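Local coordinates for protein caprin-2 (Danio rerio, PDB 4OUS) that probably takes part in canonical Wnt signalling, through a C1q domain that assembles as a trimer, at residues 16-20 against 21-25. The protein carries 1 engineered substitution. Numbering follows the deposited sequence. Where two conformers were deposited one is given.
Sequences FAPGT and LDQPI
Phe16 and Ile25 stand across from each other, their CA atoms 7.7 Å apart, at the open end of a loop that reverses over Gly19 to Asp22. The end-to-end directions of 16-20 and 21-25 differ by 147°. No hydrogen bond joins the two segments. Asp22 and Gln23 form a G1 beta bulge opposite Leu112, where the short strand 23-24 pairs with strand 107-114. The Phe16 ring points into the loop, and its CE2 comes 3.4 Å from Pro24 O. Its CG lies anti to the backbone N (chi1 -172°), which carries CZ to 4.0 Å from Gln23 CB. Pro18 CD sits over the centre of one ring face, 3.7 Å above its plane. The Gln23 chain bends at chi2 (-60°), and its CG passes 3.2 Å from Thr20 O. Gln23 CG also lies 4.0 Å from Pro18 CG, the two side chains running past one another in opposite senses. The amide then turns back, and Gln23 NE2 donates to Leu21 O at 3.0 Å, from above the carbonyl plane. With an alanine at Gln23, Leu21 O would probably lose this donor and a gap would open beside Pro18. Within this surface loop, van der Waals contact round Phe16 thus joins the Gln23 bond in holding the bend, while backbone bonds to strand 107-114 hold strand 23-24.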
ATOM      1  N   PHE A  16      -6.297 -18.777   7.378  1.00  7.84           N
ATOM      2  CA  PHE A  16      -6.562 -18.560   8.801  1.00  8.19           C
ATOM      3  C   PHE A  16      -8.049 -18.323   8.990  1.00  7.12           C
ATOM      4  O   PHE A  16      -8.581 -17.298   8.554  1.00  8.40           O
ATOM      5  CB  PHE A  16      -5.748 -17.382   9.352  1.00  8.30           C
ATOM      6  CG  PHE A  16      -5.816 -17.220  10.859  1.00  8.14           C
ATOM      7  CD1 PHE A  16      -5.732 -18.317  11.708  1.00  9.13           C
ATOM      8  CD2 PHE A  16      -5.927 -15.958  11.424  1.00  8.59           C
ATOM      9  CE1 PHE A  16      -5.778 -18.149  13.086  1.00  9.22           C
ATOM     10  CE2 PHE A  16      -5.973 -15.791  12.796  1.00  8.82           C
ATOM     11  CZ  PHE A  16      -5.896 -16.887  13.629  1.00  9.88           C
ATOM     12  N   ALA A  17      -8.710 -19.281   9.632  1.00  8.51           N
ATOM     13  CA  ALA A  17     -10.143 -19.211   9.888  1.00  9.06           C
ATOM     14  C   ALA A  17     -10.393 -19.782  11.270  1.00  9.23           C
ATOM     15  O   ALA A  17     -10.872 -20.908  11.405  1.00 10.32           O
ATOM     16  CB  ALA A  17     -10.920 -19.976   8.832  1.00 11.55           C
ATOM     17  N   PRO A  18     -10.047 -19.014  12.311  1.00  8.90           N
ATOM     18  CA  PRO A  18      -9.962 -19.581  13.662  1.00  9.34           C
ATOM     19  C   PRO A  18     -11.278 -19.999  14.318  1.00 11.38           C
ATOM     20  O   PRO A  18     -11.261 -20.921  15.130  1.00 12.66           O
ATOM     21  CB  PRO A  18      -9.318 -18.446  14.466  1.00 11.87           C
ATOM     22  CG  PRO A  18      -9.629 -17.200  13.700  1.00 10.71           C
ATOM     23  CD  PRO A  18      -9.570 -17.620  12.266  1.00  9.73           C
ATOM     24  N   GLY A  19     -12.381 -19.330  14.017  1.00 11.77           N
ATOM     25  CA  GLY A  19     -13.640 -19.684  14.650  1.00 12.37           C
ATOM     26  C   GLY A  19     -13.942 -18.900  15.916  1.00  9.92           C
ATOM     27  O   GLY A  19     -14.967 -19.118  16.562  1.00 11.06           O
ATOM     28  N   THR A  20     -13.037 -17.983  16.253  0.62 10.41           N
ATOM     29  CA  THR A  20     -13.210 -17.042  17.355  0.62  8.93           C
ATOM     30  C   THR A  20     -12.769 -15.664  16.861  0.62  7.82           C
ATOM     31  O   THR A  20     -11.747 -15.553  16.182  0.62  9.53           O
ATOM     32  CB  THR A  20     -12.386 -17.451  18.586  0.62  9.63           C
ATOM     33  OG1 THR A  20     -12.750 -18.777  18.987  0.62 11.25           O
ATOM     34  CG2 THR A  20     -12.621 -16.493  19.739  0.62  9.35           C
ATOM     35  N   LEU A  21     -13.529 -14.622  17.190  1.00  7.65           N
ATOM     36  CA  LEU A  21     -13.201 -13.276  16.740  1.00  7.79           C
ATOM     37  C   LEU A  21     -11.969 -12.737  17.463  1.00  7.11           C
ATOM     38  O   LEU A  21     -11.581 -13.246  18.515  1.00  7.84           O
ATOM     39  CB  LEU A  21     -14.390 -12.339  16.955  1.00  8.90           C
ATOM     40  CG  LEU A  21     -15.497 -12.334  15.894  1.00 12.09           C
ATOM     41  CD1 LEU A  21     -16.205 -13.679  15.763  1.00 16.25           C
ATOM     42  CD2 LEU A  21     -16.500 -11.236  16.196  1.00 13.02           C
ATOM     43  N   ASP A  22     -11.360 -11.708  16.881  1.00  7.68           N
ATOM     44  CA  ASP A  22     -10.278 -10.952  17.525  1.00  7.40           C
ATOM     45  C   ASP A  22      -9.067 -11.814  17.896  1.00  7.27           C
ATOM     46  O   ASP A  22      -8.648 -11.879  19.057  1.00  9.41           O
ATOM     47  CB  ASP A  22     -10.794 -10.205  18.758  1.00  9.05           C
ATOM     48  CG  ASP A  22     -11.550  -8.944  18.393  1.00  8.94           C
ATOM     49  OD1 ASP A  22     -11.334  -8.422  17.280  1.00 11.47           O
ATOM     50  OD2 ASP A  22     -12.337  -8.454  19.232  1.00 11.84           O
ATOM     51  N   GLN A  23      -8.491 -12.453  16.886  1.00  7.60           N
ATOM     52  CA  GLN A  23      -7.308 -13.284  17.063  1.00  7.38           C
ATOM     53  C   GLN A  23      -6.089 -12.686  16.383  1.00  6.77           C
ATOM     54  O   GLN A  23      -6.195 -12.135  15.290  1.00  6.89           O
ATOM     55  CB  GLN A  23      -7.552 -14.680  16.491  1.00  8.43           C
ATOM     56  CG  GLN A  23      -8.687 -15.405  17.156  1.00 10.04           C
ATOM     57  CD  GLN A  23      -8.442 -15.590  18.635  1.00  9.87           C
ATOM     58  OE1 GLN A  23      -7.412 -16.130  19.044  1.00 12.82           O
ATOM     59  NE2 GLN A  23      -9.375 -15.120  19.452  1.00 10.93           N
ATOM     60  N   PRO A  24      -4.911 -12.825  16.998  1.00  6.87           N
ATOM     61  CA  PRO A  24      -3.690 -12.399  16.310  0.66  6.79           C
ATOM     62  C   PRO A  24      -3.421 -13.265  15.076  1.00  6.37           C
ATOM     63  O   PRO A  24      -3.745 -14.460  15.061  1.00  8.51           O
ATOM     64  CB  PRO A  24      -2.608 -12.591  17.372  0.66  8.26           C
ATOM     65  CG  PRO A  24      -3.129 -13.705  18.216  0.66  9.55           C
ATOM     66  CD  PRO A  24      -4.618 -13.514  18.268  0.66  8.61           C
ATOM     67  N   ILE A  25      -2.823 -12.659  14.056  1.00  6.91           N
ATOM     68  CA  ILE A  25      -2.541 -13.362  12.815  1.00  6.79           C
ATOM     69  C   ILE A  25      -1.069 -13.735  12.734  1.00  6.79           C
ATOM     70  O   ILE A  25      -0.203 -12.868  12.632  1.00  7.26           O
ATOM     71  CB  ILE A  25      -2.916 -12.512  11.584  1.00  6.85           C
ATOM     72  CG1 ILE A  25      -4.390 -12.105  11.631  1.00  6.60           C
ATOM     73  CG2 ILE A  25      -2.602 -13.266  10.297  1.00  7.68           C
ATOM     74  CD1 ILE A  25      -4.712 -10.895  10.771  1.00  7.84           C
TER